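Local structure of mannan endo-1,6-alpha-mannosidase (Chaetomium thermophilum, 6RY0) at residues Q259-A264 / L321-Y326; P60-G65 / L107-P112; W90-D95 / L402-A407. The protein probably cleaves alpha-1,6-mannosidic linkages as a family 76 transglycosidase involved in transferring GPI-anchored glycoproteins into the fungal cell wall. One frame throughout, in Å; residues are numbered along the deposited sequence.

In the fold
Three separate contacts tie helix ends, loops and turns of the family 76 fold together. Interaction 1 is the deepest, its centre about 8 Å from that of the chain; the centres of interactions 2 and 3 lie about 16 Å and 18 Å out. The side chains of Tyr262 in interaction 1 and Gln109 in interaction 2 come within about 9 Å and 10 Å of that of Asp129, a calcium-binding residue without an ion here. That of Ile62 in interaction 2 is about 11 Å from the side chain of Asp73, which binds the calcium ion together with His385. Interaction 3 is away from the calcium sites; in sequence, its segments enclose interaction 1.

Interaction 1. Residues Q259-A264 / L321-Y326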
loop_
_atom_site.group_PDB
_atom_site.type_symbol
_atom_site.label_atom_id
_atom_site.label_comp_id
_atom_site.label_asym_id
_atom_site.label_seq_id
_atom_site.Cartn_x
_atom_site.Cartn_y
_atom_site.Cartn_z
ATOM N N GLN A 259 14.062 2.653 9.007
ATOM C CA GLN A 259 12.725 3.251 9.094
ATOM C C GLN A 259 12.217 3.601 7.704
ATOM O O GLN A 259 12.520 4.671 7.174
ATOM C CB GLN A 259 12.743 4.479 9.977
ATOM C CG GLN A 259 13.005 4.175 11.453
ATOM C CD GLN A 259 13.072 5.454 12.263
ATOM O OE1 GLN A 259 12.054 6.195 12.349
ATOM N NE2 GLN A 259 14.180 5.725 12.845
ATOM N N PHE A 260 11.443 2.691 7.109
ATOM C CA PHE A 260 10.836 2.936 5.817
ATOM C C PHE A 260 9.476 3.586 6.019
ATOM O O PHE A 260 8.681 3.158 6.882
ATOM C CB PHE A 260 10.718 1.648 5.007
ATOM C CG PHE A 260 12.051 1.093 4.601
ATOM C CD1 PHE A 260 12.738 1.669 3.553
ATOM C CD2 PHE A 260 12.639 0.053 5.280
ATOM C CE1 PHE A 260 13.977 1.207 3.193
ATOM C CE2 PHE A 260 13.894 -0.416 4.922
ATOM C CZ PHE A 260 14.551 0.164 3.889
ATOM N N SER A 261 9.186 4.595 5.204
ATOM C CA SER A 261 8.009 5.417 5.425
ATOM C C SER A 261 6.725 4.603 5.426
ATOM O O SER A 261 5.817 4.854 6.232
ATOM C CB SER A 261 7.953 6.492 4.351
ATOM O OG SER A 261 7.735 5.961 3.063
ATOM N N TYR A 262 6.637 3.629 4.532
ATOM C CA TYR A 262 5.377 2.895 4.375
ATOM C C TYR A 262 5.058 2.028 5.579
ATOM O O TYR A 262 3.901 1.678 5.757
ATOM C CB TYR A 262 5.336 2.093 3.060
ATOM C CG TYR A 262 6.104 0.776 2.980
ATOM C CD1 TYR A 262 7.305 0.554 3.663
ATOM C CD2 TYR A 262 5.623 -0.246 2.188
ATOM C CE1 TYR A 262 8.003 -0.638 3.556
ATOM C CE2 TYR A 262 6.339 -1.438 2.074
ATOM C CZ TYR A 262 7.517 -1.642 2.777
ATOM O OH TYR A 262 8.216 -2.823 2.702
ATOM N N ASN A 263 6.043 1.636 6.367
ATOM C CA ASN A 263 5.764 0.833 7.552
ATOM C C ASN A 263 5.020 1.632 8.599
ATOM O O ASN A 263 3.929 1.249 9.053
ATOM C CB ASN A 263 7.058 0.236 8.139
ATOM C CG ASN A 263 7.448 -1.059 7.496
ATOM O OD1 ASN A 263 6.583 -1.831 7.076
ATOM N ND2 ASN A 263 8.745 -1.350 7.464
ATOM N N ALA A 264 5.546 2.780 8.979
ATOM C CA ALA A 264 4.841 3.625 9.943
ATOM C C ALA A 264 3.511 4.081 9.372
ATOM O O ALA A 264 2.504 4.113 10.086
ATOM C CB ALA A 264 5.699 4.818 10.369
ATOM N N LEU A 321 11.037 3.366 -4.145
ATOM C CA LEU A 321 10.584 4.532 -4.900
ATOM C C LEU A 321 9.076 4.724 -4.858
ATOM O O LEU A 321 8.576 5.805 -5.173
ATOM C CB LEU A 321 11.106 4.419 -6.331
ATOM C CG LEU A 321 12.630 4.385 -6.479
ATOM C CD1 LEU A 321 13.014 3.929 -7.859
ATOM C CD2 LEU A 321 13.262 5.725 -6.149
ATOM N N THR A 322 8.350 3.671 -4.477
ATOM C CA THR A 322 6.891 3.725 -4.408
ATOM C C THR A 322 6.366 4.164 -3.045
ATOM O O THR A 322 5.190 4.492 -2.914
ATOM C CB THR A 322 6.255 2.373 -4.724
ATOM O OG1 THR A 322 6.468 1.455 -3.648
ATOM C CG2 THR A 322 6.772 1.793 -6.014
ATOM N N PHE A 323 7.202 4.140 -2.010
ATOM C CA PHE A 323 6.638 4.218 -0.652
ATOM C C PHE A 323 5.973 5.550 -0.383
ATOM O O PHE A 323 4.910 5.610 0.243
ATOM C CB PHE A 323 7.684 3.919 0.419
ATOM C CG PHE A 323 8.286 2.539 0.407
ATOM C CD1 PHE A 323 7.722 1.464 -0.306
ATOM C CD2 PHE A 323 9.436 2.288 1.152
ATOM C CE1 PHE A 323 8.305 0.207 -0.280
ATOM C CE2 PHE A 323 9.999 1.034 1.185
ATOM C CZ PHE A 323 9.445 -0.004 0.465
ATOM N N LYS A 324 6.597 6.649 -0.823
ATOM C CA LYS A 324 6.064 7.963 -0.476
ATOM C C LYS A 324 4.679 8.186 -1.107
ATOM O O LYS A 324 3.874 8.945 -0.565
ATOM C CB LYS A 324 7.074 9.077 -0.771
ATOM C CG LYS A 324 7.521 9.153 -2.218
ATOM C CD LYS A 324 8.525 10.283 -2.456
ATOM C CE LYS A 324 9.750 10.199 -1.581
ATOM N NZ LYS A 324 10.848 11.094 -2.051
ATOM N N GLY A 325 4.365 7.539 -2.227
ATOM C CA GLY A 325 3.014 7.625 -2.753
ATOM C C GLY A 325 1.981 7.011 -1.830
ATOM O O GLY A 325 0.882 7.530 -1.642
ATOM N N TYR A 326 2.307 5.829 -1.284
ATOM C CA TYR A 326 1.426 5.191 -0.293
ATOM C C TYR A 326 1.259 6.081 0.927
ATOM O O TYR A 326 0.156 6.215 1.463
ATOM C CB TYR A 326 1.958 3.833 0.177
ATOM C CG TYR A 326 2.446 2.952 -0.934
ATOM C CD1 TYR A 326 1.877 2.972 -2.197
ATOM C CD2 TYR A 326 3.498 2.091 -0.727
ATOM C CE1 TYR A 326 2.361 2.184 -3.223
ATOM C CE2 TYR A 326 3.985 1.272 -1.740
ATOM C CZ TYR A 326 3.419 1.333 -2.980
ATOM O OH TYR A 326 3.903 0.587 -4.042
#
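Tyr262 lays its ring flat on that of Phe323, the centroids 3.6 Å apart and the planes inclined by only 8°. With CG between the backbone N and the carbonyl carbon (chi1 78°), the Tyr262 ring is presented broadside to its partner. Its CB starts the contact beside Phe323 CB at 4.0 Å. From there CG faces Phe323 CD1, Tyr262 CD1 faces Phe323 CE2, and Tyr262 CD2 lies over Phe323 CD1 and CE1. Farther out, Tyr262 CE1 lies over Phe323 CZ and CE2, and Tyr262 CE2 is 3.5 Å from Phe323 CE1. The closest approach of the two rings is Tyr262 CZ to Phe323 CZ, 3.4 Å, and the hydroxyl OH reaches just past that same atom. Both rings belong to the first turns of their helices, 261-278 and 323-337, and with Phe260 at the N-cap position they form an aromatic cluster deep in the helical fold. Phe260 meets the edge of the Phe323 ring, CD1 to CE2 being 3.7 Å, with its own plane nearly perpendicular. A leucine in place of Tyr262 would probably deprive one face of Phe323 of its flat partner and let that ring turn more easily. The small Ser261 suits the tight spot by Phe323 CB, 3.3 Å from its OG, which hydrogen-bonds to Glu306.

Interaction 2. Residues P60-G65 / L107-P112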
loop_
_atom_site.group_PDB
_atom_site.type_symbol
_atom_site.label_atom_id
_atom_site.label_comp_id
_atom_site.label_asym_id
_atom_site.label_seq_id
_atom_site.Cartn_x
_atom_site.Cartn_y
_atom_site.Cartn_z
ATOM N N PRO A 60 -1.956 -8.957 -18.053
ATOM C CA PRO A 60 -2.597 -7.919 -17.249
ATOM C C PRO A 60 -2.176 -7.940 -15.792
ATOM O O PRO A 60 -2.006 -8.997 -15.199
ATOM C CB PRO A 60 -4.085 -8.203 -17.410
ATOM C CG PRO A 60 -4.194 -9.014 -18.694
ATOM C CD PRO A 60 -2.939 -9.810 -18.742
ATOM N N GLY A 61 -2.087 -6.752 -15.220
ATOM C CA GLY A 61 -1.915 -6.588 -13.796
ATOM C C GLY A 61 -0.488 -6.389 -13.328
ATOM O O GLY A 61 -0.294 -6.127 -12.149
ATOM N N ILE A 62 0.494 -6.519 -14.210
ATOM C CA ILE A 62 1.874 -6.307 -13.833
ATOM C C ILE A 62 2.507 -5.209 -14.656
ATOM O O ILE A 62 2.146 -4.974 -15.814
ATOM C CB ILE A 62 2.749 -7.592 -13.929
ATOM C CG1 ILE A 62 2.750 -8.158 -15.352
ATOM C CG2 ILE A 62 2.290 -8.612 -12.910
ATOM C CD1 ILE A 62 3.805 -9.245 -15.572
ATOM N N LEU A 63 3.454 -4.536 -14.027
ATOM C CA LEU A 63 4.384 -3.658 -14.714
ATOM C C LEU A 63 5.490 -4.525 -15.335
ATOM O O LEU A 63 5.628 -5.701 -15.023
ATOM C CB LEU A 63 4.948 -2.631 -13.725
ATOM C CG LEU A 63 3.977 -1.497 -13.390
ATOM C CD1 LEU A 63 4.392 -0.851 -12.086
ATOM C CD2 LEU A 63 3.938 -0.469 -14.503
ATOM N N PRO A 64 6.307 -3.952 -16.218
ATOM C CA PRO A 64 7.352 -4.753 -16.849
ATOM C C PRO A 64 8.295 -5.391 -15.818
ATOM O O PRO A 64 8.805 -4.707 -14.919
ATOM C CB PRO A 64 8.061 -3.742 -17.761
ATOM C CG PRO A 64 7.004 -2.757 -18.123
ATOM C CD PRO A 64 6.209 -2.616 -16.823
ATOM N N GLY A 65 8.561 -6.679 -15.997
ATOM C CA GLY A 65 9.366 -7.401 -15.051
ATOM C C GLY A 65 8.977 -8.848 -15.036
ATOM O O GLY A 65 8.140 -9.270 -15.827
ATOM N N LEU A 107 -8.242 -8.680 -11.760
ATOM C CA LEU A 107 -8.835 -10.004 -11.866
ATOM C C LEU A 107 -7.851 -11.020 -12.402
ATOM O O LEU A 107 -7.958 -12.210 -12.094
ATOM C CB LEU A 107 -10.052 -9.945 -12.754
ATOM C CG LEU A 107 -11.265 -9.247 -12.140
ATOM C CD1 LEU A 107 -12.386 -9.136 -13.140
ATOM C CD2 LEU A 107 -11.747 -9.955 -10.886
ATOM N N HIS A 108 -6.893 -10.607 -13.224
ATOM C CA HIS A 108 -5.997 -11.572 -13.839
ATOM C C HIS A 108 -5.086 -12.233 -12.829
ATOM O O HIS A 108 -4.647 -13.354 -13.043
ATOM C CB HIS A 108 -5.162 -10.893 -14.933
ATOM C CG HIS A 108 -4.462 -11.855 -15.823
ATOM N ND1 HIS A 108 -5.087 -12.441 -16.896
ATOM C CD2 HIS A 108 -3.202 -12.353 -15.799
ATOM C CE1 HIS A 108 -4.238 -13.249 -17.500
ATOM N NE2 HIS A 108 -3.088 -13.217 -16.858
ATOM N N GLN A 109 -4.796 -11.539 -11.724
ATOM C CA GLN A 109 -3.747 -11.948 -10.788
ATOM C C GLN A 109 -4.283 -12.695 -9.550
ATOM O O GLN A 109 -3.502 -12.976 -8.643
ATOM C CB GLN A 109 -2.923 -10.742 -10.376
ATOM C CG GLN A 109 -2.130 -10.152 -11.562
ATOM C CD GLN A 109 -1.139 -11.125 -12.147
ATOM O OE1 GLN A 109 -0.669 -12.034 -11.465
ATOM N NE2 GLN A 109 -0.797 -10.946 -13.412
ATOM N N VAL A 110 -5.579 -13.047 -9.531
ATOM C CA VAL A 110 -6.185 -13.577 -8.313
ATOM C C VAL A 110 -5.781 -15.008 -7.985
ATOM O O VAL A 110 -5.932 -15.437 -6.852
ATOM C CB VAL A 110 -7.713 -13.513 -8.371
ATOM C CG1 VAL A 110 -8.186 -12.061 -8.513
ATOM C CG2 VAL A 110 -8.307 -14.411 -9.481
ATOM N N GLY A 111 -5.269 -15.762 -8.951
ATOM C CA GLY A 111 -4.918 -17.152 -8.727
ATOM C C GLY A 111 -6.128 -18.068 -8.825
ATOM O O GLY A 111 -7.269 -17.633 -8.755
ATOM N N PRO A 112 -5.883 -19.368 -8.933
ATOM C CA PRO A 112 -6.967 -20.338 -9.083
ATOM C C PRO A 112 -7.908 -20.354 -7.878
ATOM O O PRO A 112 -9.062 -20.757 -8.021
ATOM C CB PRO A 112 -6.200 -21.672 -9.290
ATOM C CG PRO A 112 -4.870 -21.451 -8.666
ATOM C CD PRO A 112 -4.564 -20.026 -9.027
#
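The loop between helix 33-48 and helix 76-93 meets the C-terminal end of helix 99-108 where Pro60 packs on His108 and is gripped by Gln109. Pro60 CD stands 3.7 Å from the centroid of the His108 ring and 1° off its normal, an almost ideal CH-pi contact. Proline suits this place because its CD, bonded to nitrogen, carries somewhat polarised hydrogens that can be directed at a pi face, and because its rigid ring offers a compact apolar surface. The two side chains also meet at their bases, CB to CB at 3.8 Å. Just beyond, the chain of Gln109 bends at chi2 (-61°) and brings its amide to the Pro60 carbonyl. Gln109 NE2 donates to Pro60 O over 2.9 Å with an N-H...O angle of 169°, nearly straight, and lies in the carbonyl plane. Gln109 NE2 is also 3.9 Å from Ile62 CG2. Gly61, with its positive phi, passes close to Gln109 CG; any CB there would collide with that atom as well as with the preceding carbonyl oxygen, so glycine is required twice over. The other end of the amide is also engaged, since OE1 accepts from the indole NE1 of Trp76 on helix 76-93. An indole N-H can only donate and a carbonyl can only accept, so these two partners fix which end of the amide is oxygen and hold Gln109 against being turned over.

Interaction 3. Residues W90-D95 / L402-A407; sequences WHLTGD and LLIEYA
Leu92 and Leu403 are linked through one water molecule that spends both its protons on backbone carbonyls, donating to Leu92 O at 2.7 Å and to Leu403 O at 2.9 Å. The chain leaves helix 76-93 at Gly94, which takes a positive phi, and the water bonds to the Leu92 carbonyl in the last turn. Apolar groups pack around this bridge. Leu403 CD1 lies 3.5 Å from Leu92 O and 3.8 Å from Thr93 CG2, the methyl branch of the threonine. With its CG anti to the carbonyl carbon (chi1 -73°), Leu92 brings CD2 up against the 402-407 turn, 3.9 Å from Ile404 CA and 4.1 Å from Ala407 CB. The small Ala407 methyl also fits near His91, 4.0 Å from its NE2. The Thr93 hydroxyl works within its own chain: OG1 accepts from Asp95 N at 3.1 Å, making an ST turn, and is hydrogen-bonded to the backbone O of Tyr89. Thus a helix end near the start of the chain packs against the 3-10 turn that follows helix 389-401 near its end, an arrangement consistent with the closed ring of helices in the (alpha/alpha)6 barrel of family 76.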
loop_
_atom_site.group_PDB
_atom_site.type_symbol
_atom_site.label_atom_id
_atom_site.label_comp_id
_atom_site.label_asym_id
_atom_site.label_seq_id
_atom_site.Cartn_x
_atom_site.Cartn_y
_atom_site.Cartn_z
ATOM N N TRP A 90 -9.550 7.114 -9.518
ATOM C CA TRP A 90 -10.934 7.273 -9.929
ATOM C C TRP A 90 -11.793 7.799 -8.782
ATOM O O TRP A 90 -12.648 8.661 -8.982
ATOM C CB TRP A 90 -11.467 5.948 -10.477
ATOM C CG TRP A 90 -12.956 5.918 -10.555
ATOM C CD1 TRP A 90 -13.779 6.511 -11.478
ATOM C CD2 TRP A 90 -13.817 5.275 -9.613
ATOM N NE1 TRP A 90 -15.091 6.251 -11.168
ATOM C CE2 TRP A 90 -15.140 5.500 -10.018
ATOM C CE3 TRP A 90 -13.576 4.551 -8.443
ATOM C CZ2 TRP A 90 -16.245 5.004 -9.288
ATOM C CZ3 TRP A 90 -14.647 4.075 -7.725
ATOM C CH2 TRP A 90 -15.957 4.279 -8.149
ATOM N N HIS A 91 -11.601 7.259 -7.583
ATOM C CA HIS A 91 -12.347 7.700 -6.415
ATOM C C HIS A 91 -12.172 9.194 -6.141
ATOM O O HIS A 91 -13.093 9.864 -5.702
ATOM C CB HIS A 91 -11.888 6.845 -5.236
ATOM C CG HIS A 91 -12.380 7.243 -3.892
ATOM N ND1 HIS A 91 -13.690 7.139 -3.511
ATOM C CD2 HIS A 91 -11.703 7.653 -2.794
ATOM C CE1 HIS A 91 -13.805 7.485 -2.235
ATOM N NE2 HIS A 91 -12.607 7.807 -1.771
ATOM N N LEU A 92 -10.945 9.682 -6.311
ATOM C CA LEU A 92 -10.568 11.045 -5.965
ATOM C C LEU A 92 -10.942 12.046 -7.052
ATOM O O LEU A 92 -11.212 13.203 -6.774
ATOM C CB LEU A 92 -9.059 11.093 -5.709
ATOM C CG LEU A 92 -8.666 10.444 -4.376
ATOM C CD1 LEU A 92 -7.215 10.014 -4.382
ATOM C CD2 LEU A 92 -8.948 11.341 -3.212
ATOM N N THR A 93 -10.905 11.619 -8.320
ATOM C CA THR A 93 -11.084 12.525 -9.447
ATOM C C THR A 93 -12.400 12.371 -10.197
ATOM O O THR A 93 -12.815 13.287 -10.875
ATOM C CB THR A 93 -9.950 12.362 -10.482
ATOM O OG1 THR A 93 -10.097 11.112 -11.152
ATOM C CG2 THR A 93 -8.577 12.569 -9.900
ATOM N N GLY A 94 -13.035 11.215 -10.084
ATOM C CA GLY A 94 -14.193 10.907 -10.877
ATOM C C GLY A 94 -13.909 10.469 -12.298
ATOM O O GLY A 94 -14.833 10.228 -13.049
ATOM N N ASP A 95 -12.645 10.369 -12.668
ATOM C CA ASP A 95 -12.268 9.983 -14.032
ATOM C C ASP A 95 -12.232 8.464 -14.128
ATOM O O ASP A 95 -11.350 7.861 -13.514
ATOM C CB ASP A 95 -10.883 10.553 -14.346
ATOM C CG ASP A 95 -10.374 10.154 -15.697
ATOM O OD1 ASP A 95 -11.161 9.594 -16.510
ATOM O OD2 ASP A 95 -9.171 10.398 -15.963
ATOM N N LEU A 402 -4.560 15.240 -3.086
ATOM C CA LEU A 402 -4.923 16.614 -2.764
ATOM C C LEU A 402 -6.430 16.843 -2.852
ATOM O O LEU A 402 -6.907 17.836 -2.334
ATOM C CB LEU A 402 -4.219 17.604 -3.701
ATOM C CG LEU A 402 -2.704 17.681 -3.548
ATOM C CD1 LEU A 402 -2.157 18.587 -4.617
ATOM C CD2 LEU A 402 -2.277 18.152 -2.149
ATOM N N LEU A 403 -7.163 15.948 -3.509
ATOM C CA LEU A 403 -8.590 16.065 -3.634
ATOM C C LEU A 403 -9.367 15.362 -2.528
ATOM O O LEU A 403 -10.589 15.256 -2.607
ATOM C CB LEU A 403 -9.042 15.562 -5.010
ATOM C CG LEU A 403 -8.405 16.305 -6.198
ATOM C CD1 LEU A 403 -8.626 15.508 -7.493
ATOM C CD2 LEU A 403 -8.939 17.717 -6.307
ATOM N N ILE A 404 -8.691 14.894 -1.488
ATOM C CA ILE A 404 -9.357 14.105 -0.455
ATOM C C ILE A 404 -10.513 14.873 0.194
ATOM O O ILE A 404 -11.492 14.256 0.552
ATOM C CB ILE A 404 -8.336 13.586 0.586
ATOM C CG1 ILE A 404 -8.926 12.466 1.452
ATOM C CG2 ILE A 404 -7.781 14.692 1.464
ATOM C CD1 ILE A 404 -9.053 11.152 0.735
ATOM N N GLU A 405 -10.420 16.196 0.336
ATOM C CA GLU A 405 -11.483 16.961 0.987
ATOM C C GLU A 405 -12.810 16.829 0.255
ATOM O O GLU A 405 -13.859 17.055 0.844
ATOM C CB GLU A 405 -11.077 18.452 1.116
ATOM C CG GLU A 405 -10.743 19.180 -0.272
ATOM C CD GLU A 405 -10.428 20.685 -0.157
ATOM O OE1 GLU A 405 -9.296 21.100 -0.532
ATOM O OE2 GLU A 405 -11.323 21.457 0.278
ATOM N N TYR A 406 -12.772 16.525 -1.033
ATOM C CA TYR A 406 -13.958 16.396 -1.857
ATOM C C TYR A 406 -14.465 14.967 -1.982
ATOM O O TYR A 406 -15.532 14.740 -2.552
ATOM C CB TYR A 406 -13.688 16.923 -3.272
ATOM C CG TYR A 406 -13.084 18.319 -3.349
ATOM C CD1 TYR A 406 -13.823 19.438 -3.094
ATOM C CD2 TYR A 406 -11.767 18.491 -3.726
ATOM C CE1 TYR A 406 -13.241 20.708 -3.191
ATOM C CE2 TYR A 406 -11.191 19.714 -3.835
ATOM C CZ TYR A 406 -11.920 20.831 -3.565
ATOM O OH TYR A 406 -11.352 22.087 -3.654
ATOM N N ALA A 407 -13.702 14.000 -1.508
ATOM C CA ALA A 407 -14.013 12.608 -1.723
ATOM C C ALA A 407 -14.912 12.055 -0.637
ATOM O O ALA A 407 -14.875 12.504 0.488
ATOM C CB ALA A 407 -12.721 11.803 -1.748
HETATM O O HOH W 1 -12.338 13.925 -4.469
#